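Local coordinates for protein B-129 (PDB 2WBT) that carries two C2H2-type zinc fingers, is essential for virus function and probably binds DNA through them, at residues Ile22-Thr25 / Leu26-Lys30; His33-Pro37 / Glu38-Leu42; Ile51-Pro54 / Gln55-Asp58; Leu90-His93 / Ile94-Glu98; Leu117-Val120 / Cys121-Asn125. One frame throughout, in Å; residues are numbered along the deposited sequence.

Interaction 1: Ile22-Thr25 / Leu26-Lys30; sequences IHVT and LEELK
Thr25 and Glu28 make the polar part of this local contact, in which the chain leaves a strand and turns into a helix. The carboxylate of Glu28 folds back over the turn and its OE2 accepts two hydrogen bonds from the same threonine. The backbone N of Thr25 reaches Glu28 OE2 on its anti side at 3.1 Å, only 16° out of the carboxylate plane, while Thr25 OG1 donates to Glu28 OE2 at 2.7 Å from well above that plane. Glu28 CG lies between its own backbone N and carbonyl carbon (chi1 62°) and the chain then runs extended, which carries the carboxylate back to the threonine. Two donors from one residue limit how far the carboxylate can turn. The backbone adds a weak bond from Leu29 N to Thr25 O, 3.3 Å long. Apolar packing is slight: Val24 CG1 rests against Leu29 CB at 3.5 Å, the two side chains crossing at about a right angle. Residues 22-23 end strand 20-23, which pairs antiparallel with a strand of the second subunit, and helix 26-32 follows; His52 of the second subunit packs on both Glu27 and Glu28.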
# COMPACT_ATOMS: atom_id res chain seq x y z
N ILE A 22 -5.72 -8.80 -18.07
CA ILE A 22 -6.57 -7.69 -17.67
C ILE A 22 -7.02 -6.93 -18.91
O ILE A 22 -6.21 -6.29 -19.58
CB ILE A 22 -5.84 -6.73 -16.71
CG1 ILE A 22 -5.56 -7.43 -15.38
CG2 ILE A 22 -6.65 -5.46 -16.49
CD1 ILE A 22 -4.97 -6.52 -14.32
N HIS A 23 -8.32 -7.00 -19.21
CA HIS A 23 -8.88 -6.31 -20.37
C HIS A 23 -8.84 -4.80 -20.15
O HIS A 23 -9.19 -4.31 -19.07
CB HIS A 23 -10.31 -6.76 -20.66
CG HIS A 23 -11.01 -5.93 -21.69
ND1 HIS A 23 -10.81 -6.10 -23.04
CD2 HIS A 23 -11.90 -4.92 -21.56
CE1 HIS A 23 -11.55 -5.23 -23.71
NE2 HIS A 23 -12.23 -4.50 -22.83
N VAL A 24 -8.43 -4.08 -21.18
CA VAL A 24 -8.18 -2.65 -21.07
C VAL A 24 -8.55 -1.92 -22.37
O VAL A 24 -8.62 -2.53 -23.43
CB VAL A 24 -6.70 -2.42 -20.71
CG1 VAL A 24 -5.83 -2.37 -21.97
CG2 VAL A 24 -6.55 -1.17 -19.90
N THR A 25 -8.80 -0.61 -22.26
CA THR A 25 -9.17 0.21 -23.42
C THR A 25 -7.96 0.47 -24.32
O THR A 25 -6.89 -0.10 -24.09
CB THR A 25 -9.79 1.57 -22.97
OG1 THR A 25 -8.81 2.35 -22.28
CG2 THR A 25 -10.99 1.33 -22.07
N LEU A 26 -8.13 1.31 -25.34
CA LEU A 26 -7.02 1.64 -26.25
C LEU A 26 -6.06 2.70 -25.70
O LEU A 26 -4.87 2.67 -26.00
CB LEU A 26 -7.56 2.11 -27.61
CG LEU A 26 -8.25 1.05 -28.48
CD1 LEU A 26 -8.77 1.68 -29.77
CD2 LEU A 26 -7.30 -0.10 -28.80
N GLU A 27 -6.58 3.62 -24.89
CA GLU A 27 -5.76 4.71 -24.34
C GLU A 27 -4.75 4.21 -23.31
O GLU A 27 -3.58 4.58 -23.35
CB GLU A 27 -6.64 5.79 -23.70
CG GLU A 27 -5.92 7.12 -23.46
CD GLU A 27 -6.60 7.99 -22.42
OE1 GLU A 27 -6.78 7.52 -21.28
OE2 GLU A 27 -6.95 9.14 -22.74
N GLU A 28 -5.22 3.36 -22.40
CA GLU A 28 -4.40 2.85 -21.30
C GLU A 28 -3.57 1.62 -21.69
O GLU A 28 -2.56 1.33 -21.06
CB GLU A 28 -5.28 2.56 -20.08
CG GLU A 28 -6.34 1.50 -20.30
CD GLU A 28 -7.56 1.65 -19.40
OE1 GLU A 28 -7.41 2.13 -18.25
OE2 GLU A 28 -8.67 1.27 -19.83
N LEU A 29 -4.01 0.90 -22.73
CA LEU A 29 -3.22 -0.18 -23.34
C LEU A 29 -1.88 0.34 -23.84
O LEU A 29 -0.82 -0.22 -23.54
CB LEU A 29 -3.99 -0.81 -24.51
CG LEU A 29 -3.24 -1.68 -25.53
CD1 LEU A 29 -2.46 -2.79 -24.83
CD2 LEU A 29 -4.21 -2.26 -26.54
N LYS A 30 -1.94 1.41 -24.63
CA LYS A 30 -0.75 2.07 -25.16
C LYS A 30 0.04 2.75 -24.04
O LYS A 30 1.27 2.72 -24.04
CB LYS A 30 -1.14 3.10 -26.22
CG LYS A 30 -1.79 2.50 -27.46
CD LYS A 30 -2.31 3.57 -28.41
CE LYS A 30 -1.19 4.21 -29.22
NZ LYS A 30 -1.68 5.32 -30.07

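Interaction 2: His33-Pro37 / Glu38-Leu42; sequences HQLTP and EQKRL
Thr36 and Lys40 open the first turn of helix 37-52, Lys40 N donating a nearly straight hydrogen bond to Thr36 O at 3.1 Å, while Arg41 N makes a more bent bond to Pro37 O. Around this backbone Thr36 and Gln39 exchange bonds. Gln39 N donates to Thr36 OG1 at 3.2 Å, and in return Thr36 N donates to Gln39 OE1 at 2.7 Å, with the donor tilted 17° from the carbonyl plane. Because Gln39 CG stands anti to the carbonyl carbon (chi1 -74°) and the chain runs on extended, the amide reaches back to the backbone N of Thr36. Its OE1 also lies 3.4 Å from Leu35 CB, the leucine side chain crossing the glutamine at about a right angle. Lys40 also runs back alongside the incoming loop, so that its CE comes 3.5 Å from Leu35 O and its NZ lies near His33, oblique to the imidazole. On the helix itself Arg41 NH2 forms a salt bridge with Glu38 OE2 at 3.0 Å; Glu38 OE2 offers its syn lone pair and lies 30° out of the guanidinium plane of Arg41. Pro54 of the second subunit packs against both Leu35 and Gln39. The reciprocal bonds between Thr36 at the N-cap and Gln39 three residues later are those of a capping box, with proline in the first turn of the helix.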
# COMPACT_ATOMS: atom_id res chain seq x y z
N HIS A 33 2.16 0.07 -22.19
CA HIS A 33 3.40 -0.23 -22.91
C HIS A 33 4.22 1.04 -23.19
O HIS A 33 5.12 1.04 -24.04
CB HIS A 33 3.11 -1.00 -24.20
CG HIS A 33 2.60 -2.39 -23.98
ND1 HIS A 33 1.27 -2.67 -23.75
CD2 HIS A 33 3.25 -3.58 -23.94
CE1 HIS A 33 1.12 -3.97 -23.58
NE2 HIS A 33 2.30 -4.55 -23.69
N GLN A 34 3.89 2.12 -22.49
CA GLN A 34 4.70 3.33 -22.44
C GLN A 34 5.40 3.47 -21.08
O GLN A 34 6.22 4.37 -20.88
CB GLN A 34 3.82 4.56 -22.70
CG GLN A 34 4.49 5.67 -23.49
CD GLN A 34 3.49 6.67 -24.03
OE1 GLN A 34 3.44 6.92 -25.24
NE2 GLN A 34 2.69 7.25 -23.15
N LEU A 35 5.06 2.57 -20.15
CA LEU A 35 5.69 2.53 -18.84
C LEU A 35 7.09 1.94 -18.96
O LEU A 35 7.35 1.14 -19.86
CB LEU A 35 4.87 1.68 -17.87
CG LEU A 35 3.40 2.07 -17.65
CD1 LEU A 35 2.67 0.99 -16.86
CD2 LEU A 35 3.30 3.42 -16.94
N THR A 36 7.98 2.35 -18.07
CA THR A 36 9.33 1.78 -18.01
C THR A 36 9.25 0.34 -17.50
O THR A 36 8.29 -0.02 -16.81
CB THR A 36 10.25 2.59 -17.07
OG1 THR A 36 9.72 2.58 -15.74
CG2 THR A 36 10.40 4.02 -17.56
N PRO A 37 10.25 -0.50 -17.84
CA PRO A 37 10.31 -1.86 -17.28
C PRO A 37 10.20 -1.90 -15.76
O PRO A 37 9.64 -2.85 -15.20
CB PRO A 37 11.69 -2.35 -17.73
CG PRO A 37 11.98 -1.59 -18.96
CD PRO A 37 11.36 -0.24 -18.77
N GLU A 38 10.73 -0.88 -15.09
CA GLU A 38 10.68 -0.76 -13.64
C GLU A 38 9.26 -0.50 -13.12
O GLU A 38 8.89 -1.00 -12.05
CB GLU A 38 11.64 0.34 -13.16
CG GLU A 38 11.70 0.55 -11.65
CD GLU A 38 11.92 -0.73 -10.88
OE1 GLU A 38 12.97 -1.38 -11.09
OE2 GLU A 38 11.05 -1.07 -10.06
N GLN A 39 8.47 0.27 -13.86
CA GLN A 39 7.08 0.56 -13.49
C GLN A 39 6.20 -0.67 -13.65
O GLN A 39 5.38 -0.97 -12.78
CB GLN A 39 6.53 1.71 -14.33
CG GLN A 39 7.06 3.08 -13.94
CD GLN A 39 6.75 4.17 -14.96
OE1 GLN A 39 6.78 3.93 -16.17
NE2 GLN A 39 6.45 5.37 -14.47
N LYS A 40 6.36 -1.37 -14.77
CA LYS A 40 5.65 -2.63 -15.02
C LYS A 40 5.96 -3.68 -13.94
O LYS A 40 5.08 -4.45 -13.55
CB LYS A 40 6.02 -3.19 -16.40
CG LYS A 40 5.50 -2.37 -17.56
CD LYS A 40 6.16 -2.75 -18.87
CE LYS A 40 5.64 -1.91 -20.02
NZ LYS A 40 6.40 -2.16 -21.28
N ARG A 41 7.20 -3.69 -13.46
CA ARG A 41 7.62 -4.60 -12.39
C ARG A 41 6.86 -4.31 -11.09
O ARG A 41 6.39 -5.23 -10.43
CB ARG A 41 9.12 -4.49 -12.14
CG ARG A 41 9.67 -5.64 -11.29
CD ARG A 41 11.10 -5.41 -10.82
NE ARG A 41 11.25 -4.27 -9.91
CZ ARG A 41 10.80 -4.21 -8.66
NH1 ARG A 41 10.13 -5.23 -8.12
NH2 ARG A 41 11.01 -3.12 -7.93
N LEU A 42 6.75 -3.03 -10.75
CA LEU A 42 6.01 -2.59 -9.56
C LEU A 42 4.53 -2.96 -9.63
O LEU A 42 3.94 -3.35 -8.62
CB LEU A 42 6.15 -1.08 -9.36
CG LEU A 42 7.53 -0.56 -8.95
CD1 LEU A 42 7.61 0.95 -9.11
CD2 LEU A 42 7.87 -0.97 -7.52

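Interaction 3: Ile51-Pro54 / Gln55-Asp58; sequences IHNP and QLLD
Asn53 O accepts a hydrogen bond from Leu56 N at 3.0 Å, the shortest hydrogen bond across the bend that follows helix 37-52. The N-H points at the oxygen at 161°, yet the donor stands above the carbonyl plane, 36° out of it. One residue on, Leu57 N makes a weak bond to Pro54 O at 3.3 Å. Side chains gather round the same two carbonyls. Leu56 lays its CG 3.3 Å from Asn53 O and brings CD1 to 3.8 Å from Asn53 CB, while Leu57 places its CB and CG beside Pro54 O. Gln55 bends back over the turn: CG sits between the backbone N and the carbonyl carbon (chi1 82°) and a second bend at chi2 sets OE1 3.4 Å from Asn53 C, with the proline ring crossed at a slant. The amide of Asn53 turns to the preceding helix, ND2 giving Thr49 O a weak bond, and Leu56 and Leu57 both pack on Leu50. Across the interface Leu57 meets Ile43 and Pro54 meets Gln39 of the second subunit. The chemistry is that of a turn held by backbone bonds, with no side-chain hydrogen bond spanning it and two leucines turned to the buried side.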
# COMPACT_ATOMS: atom_id res chain seq x y z
N ILE A 51 -2.85 -10.66 -4.60
CA ILE A 51 -3.23 -12.07 -4.76
C ILE A 51 -2.99 -12.87 -3.48
O ILE A 51 -3.83 -13.70 -3.10
CB ILE A 51 -2.47 -12.73 -5.94
CG1 ILE A 51 -3.02 -12.23 -7.27
CG2 ILE A 51 -2.59 -14.25 -5.88
CD1 ILE A 51 -2.14 -12.57 -8.46
N HIS A 52 -1.87 -12.62 -2.80
CA HIS A 52 -1.50 -13.38 -1.60
C HIS A 52 -2.14 -12.86 -0.31
O HIS A 52 -2.26 -13.60 0.67
CB HIS A 52 0.02 -13.43 -1.44
CG HIS A 52 0.69 -14.42 -2.36
ND1 HIS A 52 0.55 -15.78 -2.21
CD2 HIS A 52 1.49 -14.24 -3.44
CE1 HIS A 52 1.24 -16.40 -3.15
NE2 HIS A 52 1.82 -15.48 -3.91
N ASN A 53 -2.55 -11.59 -0.31
CA ASN A 53 -3.23 -10.97 0.84
C ASN A 53 -4.51 -10.26 0.39
O ASN A 53 -4.55 -9.02 0.35
CB ASN A 53 -2.30 -9.98 1.55
CG ASN A 53 -0.92 -10.56 1.82
OD1 ASN A 53 -0.74 -11.38 2.72
ND2 ASN A 53 0.06 -10.11 1.05
N PRO A 54 -5.56 -11.02 0.04
CA PRO A 54 -6.77 -10.42 -0.54
C PRO A 54 -7.60 -9.47 0.35
O PRO A 54 -8.52 -8.84 -0.16
CB PRO A 54 -7.62 -11.64 -0.93
CG PRO A 54 -6.67 -12.79 -0.96
CD PRO A 54 -5.68 -12.49 0.11
N GLN A 55 -7.28 -9.37 1.64
CA GLN A 55 -7.94 -8.38 2.50
C GLN A 55 -7.41 -6.96 2.26
O GLN A 55 -8.03 -5.99 2.69
CB GLN A 55 -7.84 -8.75 3.99
CG GLN A 55 -6.53 -8.38 4.70
CD GLN A 55 -5.39 -9.33 4.38
OE1 GLN A 55 -5.54 -10.26 3.59
NE2 GLN A 55 -4.24 -9.09 5.01
N LEU A 56 -6.26 -6.86 1.60
CA LEU A 56 -5.73 -5.56 1.18
C LEU A 56 -6.60 -4.90 0.10
O LEU A 56 -6.54 -3.69 -0.09
CB LEU A 56 -4.28 -5.69 0.68
CG LEU A 56 -3.26 -6.25 1.68
CD1 LEU A 56 -1.86 -6.22 1.08
CD2 LEU A 56 -3.28 -5.47 3.00
N LEU A 57 -7.41 -5.71 -0.59
CA LEU A 57 -8.40 -5.19 -1.55
C LEU A 57 -9.50 -4.39 -0.85
O LEU A 57 -9.96 -3.38 -1.38
CB LEU A 57 -9.02 -6.34 -2.35
CG LEU A 57 -8.07 -7.11 -3.27
CD1 LEU A 57 -8.68 -8.43 -3.71
CD2 LEU A 57 -7.70 -6.26 -4.48
N ASP A 58 -9.91 -4.85 0.33
CA ASP A 58 -10.92 -4.15 1.14
C ASP A 58 -10.36 -2.91 1.83
O ASP A 58 -11.13 -2.04 2.27
CB ASP A 58 -11.51 -5.11 2.19
CG ASP A 58 -12.29 -6.25 1.56
OD1 ASP A 58 -12.85 -6.07 0.47
OD2 ASP A 58 -12.34 -7.34 2.17

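Interaction 4: Leu90-His93 / Ile94-Glu98; sequences LKQH and IRYTE. With ZN (zinc ion), chain C.
His93 and Glu98 are two zinc ligands on one short piece of chain, the C-terminal end of helix 87-96 and the turn after it in the first zinc finger. His93 NE2 binds the zinc at 2.3 Å and Glu98 OE1 at 2.2 Å; Cys77 and Cys80 complete the site. The imidazole reaches the metal with CG anti to the backbone N (chi1 161°), and Glu98 bends at chi2 so that its carboxylate comes to the same ion. Ring and carboxylate planes stand 77° apart, nearly upright to each other. Glu98 CB sits off-centre over the His93 ring, 4.1 Å from its centroid, a CH-pi contact. The side chains of Thr97 and His93 cross at about a right angle, with Thr97 CB 3.6 Å from His93 ND1.

The regular helix bonds run on through Ile94, Arg95 and Tyr96, and then His93 O gathers two: a 2.7 Å bond from Thr97 N and a weak one from Glu98 N. The residue that gives a ligand through its ring thus also holds, by its carbonyl, the turn that delivers the other ligand. On the inner side Leu90 CD1 and Ile94 CD1 meet loosely at 4.4 Å, and Ile94 packs on Cys77. Glu98 OE2 accepts a hydrogen bond from Thr100 N, which helps fix the carboxylate's rotation. With a glutamate where a C2H2 finger has its second histidine, the site is probably more negative than a Cys2His2 one.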
# COMPACT_ATOMS: atom_id res chain seq x y z
N LEU A 90 -3.81 20.43 12.38
CA LEU A 90 -4.08 18.99 12.34
C LEU A 90 -4.40 18.43 13.73
O LEU A 90 -5.34 17.65 13.88
CB LEU A 90 -2.89 18.23 11.74
CG LEU A 90 -2.91 16.70 11.86
CD1 LEU A 90 -4.05 16.11 11.05
CD2 LEU A 90 -1.57 16.12 11.42
N LYS A 91 -3.61 18.81 14.73
CA LYS A 91 -3.83 18.30 16.09
C LYS A 91 -4.86 19.11 16.88
O LYS A 91 -5.31 18.66 17.94
CB LYS A 91 -2.52 18.16 16.87
CG LYS A 91 -1.80 19.45 17.22
CD LYS A 91 -0.44 19.14 17.83
CE LYS A 91 0.57 18.69 16.78
NZ LYS A 91 1.84 18.19 17.39
N GLN A 92 -5.24 20.28 16.38
CA GLN A 92 -6.45 20.95 16.88
C GLN A 92 -7.67 20.12 16.48
O GLN A 92 -8.61 19.97 17.25
CB GLN A 92 -6.59 22.37 16.33
CG GLN A 92 -7.92 23.02 16.68
CD GLN A 92 -7.99 24.48 16.30
OE1 GLN A 92 -8.74 24.87 15.41
NE2 GLN A 92 -7.19 25.31 16.98
N HIS A 93 -7.62 19.58 15.26
CA HIS A 93 -8.69 18.73 14.74
C HIS A 93 -8.78 17.42 15.50
O HIS A 93 -9.86 16.98 15.87
CB HIS A 93 -8.49 18.44 13.25
CG HIS A 93 -9.25 17.25 12.74
ND1 HIS A 93 -10.59 17.31 12.39
CD2 HIS A 93 -8.86 15.98 12.48
CE1 HIS A 93 -10.98 16.12 11.95
NE2 HIS A 93 -9.95 15.30 12.00
N ILE A 94 -7.62 16.79 15.70
CA ILE A 94 -7.57 15.51 16.41
C ILE A 94 -8.00 15.66 17.86
O ILE A 94 -8.74 14.83 18.39
CB ILE A 94 -6.16 14.88 16.34
CG1 ILE A 94 -5.93 14.27 14.96
CG2 ILE A 94 -5.98 13.81 17.41
CD1 ILE A 94 -4.50 13.80 14.73
N ARG A 95 -7.53 16.73 18.51
CA ARG A 95 -7.85 16.97 19.91
C ARG A 95 -9.33 17.32 20.14
O ARG A 95 -9.95 16.81 21.07
CB ARG A 95 -6.97 18.08 20.49
CG ARG A 95 -7.29 18.41 21.94
CD ARG A 95 -6.17 19.16 22.62
NE ARG A 95 -6.52 19.49 24.00
CZ ARG A 95 -5.71 20.12 24.85
NH1 ARG A 95 -4.50 20.52 24.47
NH2 ARG A 95 -6.13 20.37 26.08
N TYR A 96 -9.89 18.18 19.28
CA TYR A 96 -11.23 18.73 19.51
C TYR A 96 -12.32 18.27 18.53
O TYR A 96 -13.50 18.29 18.89
CB TYR A 96 -11.17 20.26 19.52
CG TYR A 96 -10.33 20.83 20.63
CD1 TYR A 96 -10.85 20.97 21.92
CD2 TYR A 96 -9.02 21.23 20.41
CE1 TYR A 96 -10.08 21.50 22.95
CE2 TYR A 96 -8.24 21.76 21.43
CZ TYR A 96 -8.77 21.89 22.70
OH TYR A 96 -8.01 22.41 23.72
N THR A 97 -11.95 17.87 17.32
CA THR A 97 -12.93 17.67 16.24
C THR A 97 -13.09 16.23 15.72
O THR A 97 -14.13 15.90 15.15
CB THR A 97 -12.60 18.59 15.04
OG1 THR A 97 -12.37 19.93 15.51
CG2 THR A 97 -13.74 18.61 14.03
N GLU A 98 -12.09 15.37 15.93
CA GLU A 98 -12.14 14.00 15.43
C GLU A 98 -12.81 13.06 16.44
O GLU A 98 -12.26 12.79 17.50
CB GLU A 98 -10.72 13.50 15.09
CG GLU A 98 -10.66 12.07 14.55
CD GLU A 98 -11.69 11.80 13.47
OE1 GLU A 98 -11.55 12.36 12.36
OE2 GLU A 98 -12.64 11.04 13.74
ZN ZN C . -9.85 13.11 11.26

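Interaction 5: Leu117-Val120 / Cys121-Asn125; sequences LDHV and CKKHN. With ZN (zinc ion), chain D.
His119 and His124 turn their rings obliquely against each other, planes 74° apart and centroids 4.8 Å distant, with both NE2 atoms bound to one zinc ion. His119 NE2 is 2.0 Å from the metal and His124 NE2 2.2 Å. The two rings arrive by different torsions: His119 CG stands anti to the backbone N (chi1 161°), whereas His124 CG stands anti to the carbonyl carbon (chi1 -56°). His119 CD2 lies at the edge of the His124 ring, in its plane, and Val120 CA borders that ring in the same manner. With Cys103 and Cys106 the pair makes the Cys2His2 site of the second zinc finger, where a helix supplies the first histidine and the turn after it the second. Phe110 meets the His119 ring at a slant.

Lys123 N donates to His119 O at 2.9 Å, and the lysine chain runs past the imidazole with CD 4.2 Å from ND1. Val120 CG1 faces His124 CB at 4.4 Å. One residue earlier Lys122 N is bonded to Asp118 O at 2.8 Å, and Lys122 lays its CB 3.2 Å from the same oxygen. Cys121, whose N bonds to Leu117 O, directs SG anti to its backbone N, into a disulfide with Cys127. Asn125 joins the second subunit through its amide, ND2 to Cys127 O of the second subunit and OD1 to Lys70 NZ of the same neighbouring chain.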
# COMPACT_ATOMS: atom_id res chain seq x y z
N LEU A 117 -6.96 5.86 17.41
CA LEU A 117 -5.68 6.39 16.90
C LEU A 117 -4.52 5.43 17.16
O LEU A 117 -3.79 5.08 16.23
CB LEU A 117 -5.36 7.75 17.53
CG LEU A 117 -6.00 9.00 16.93
CD1 LEU A 117 -5.44 10.25 17.60
CD2 LEU A 117 -5.80 9.07 15.42
N ASP A 118 -4.35 5.03 18.42
CA ASP A 118 -3.28 4.11 18.81
C ASP A 118 -3.35 2.83 18.00
O ASP A 118 -2.32 2.28 17.61
CB ASP A 118 -3.35 3.76 20.30
CG ASP A 118 -3.26 4.98 21.20
OD1 ASP A 118 -2.80 6.05 20.74
OD2 ASP A 118 -3.66 4.87 22.38
N HIS A 119 -4.57 2.36 17.75
CA HIS A 119 -4.78 1.14 16.96
C HIS A 119 -4.30 1.30 15.52
O HIS A 119 -3.59 0.43 15.00
CB HIS A 119 -6.25 0.72 16.99
CG HIS A 119 -6.64 -0.22 15.88
ND1 HIS A 119 -6.47 -1.59 15.96
CD2 HIS A 119 -7.21 0.03 14.68
CE1 HIS A 119 -6.91 -2.14 14.84
NE2 HIS A 119 -7.36 -1.18 14.05
N VAL A 120 -4.69 2.39 14.87
CA VAL A 120 -4.31 2.63 13.47
C VAL A 120 -2.79 2.81 13.32
O VAL A 120 -2.24 2.57 12.24
CB VAL A 120 -5.06 3.85 12.88
CG1 VAL A 120 -4.61 4.12 11.45
CG2 VAL A 120 -6.56 3.62 12.92
N CYS A 121 -2.13 3.23 14.39
CA CYS A 121 -0.67 3.33 14.41
C CYS A 121 -0.01 1.99 14.75
O CYS A 121 0.97 1.60 14.11
CB CYS A 121 -0.22 4.38 15.43
SG CYS A 121 1.58 4.59 15.56
N LYS A 122 -0.52 1.30 15.76
CA LYS A 122 0.08 0.05 16.22
C LYS A 122 -0.10 -1.12 15.27
O LYS A 122 0.83 -1.90 15.06
CB LYS A 122 -0.47 -0.36 17.59
CG LYS A 122 0.18 0.36 18.76
CD LYS A 122 -0.37 -0.10 20.11
CE LYS A 122 -1.84 -0.52 20.06
NZ LYS A 122 -2.47 -0.51 21.42
N LYS A 123 -1.30 -1.26 14.70
CA LYS A 123 -1.61 -2.42 13.85
C LYS A 123 -1.79 -2.10 12.36
O LYS A 123 -2.01 -3.01 11.56
CB LYS A 123 -2.82 -3.18 14.40
CG LYS A 123 -2.42 -4.21 15.45
CD LYS A 123 -3.57 -4.62 16.35
CE LYS A 123 -4.54 -5.54 15.65
NZ LYS A 123 -5.61 -5.98 16.59
N HIS A 124 -1.71 -0.82 11.99
CA HIS A 124 -1.71 -0.44 10.56
C HIS A 124 -0.54 0.46 10.19
O HIS A 124 -0.31 0.75 9.01
CB HIS A 124 -3.03 0.21 10.19
CG HIS A 124 -4.21 -0.66 10.48
ND1 HIS A 124 -4.59 -1.69 9.66
CD2 HIS A 124 -5.07 -0.67 11.53
CE1 HIS A 124 -5.65 -2.29 10.18
NE2 HIS A 124 -5.96 -1.69 11.31
N ASN A 125 0.20 0.88 11.22
CA ASN A 125 1.43 1.64 11.08
C ASN A 125 1.26 3.00 10.43
O ASN A 125 2.17 3.49 9.75
CB ASN A 125 2.47 0.82 10.33
CG ASN A 125 3.83 0.88 10.98
OD1 ASN A 125 4.52 -0.13 11.09
ND2 ASN A 125 4.22 2.07 11.43
ZN ZN D . -7.93 -1.16 12.09

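How the interactions relate
All five contacts are local turns at helix ends, but they differ in what holds them. Interactions 1 and 2 lie at the starts of helices 26-32 and 37-52, where side-chain oxygens fold back onto backbone N-H groups; interaction 2 is a surface contact, the other four are partly buried. Interaction 3 lies at the far end of helix 37-52, which interaction 2 begins, and relies on backbone bonds and leucines. Interactions 4 and 5, on the other side of the chain's centre from the first two, are closed by zinc and touch through Ile94 CG2 and Leu117 CD1. All but interaction 4 also meet the second subunit.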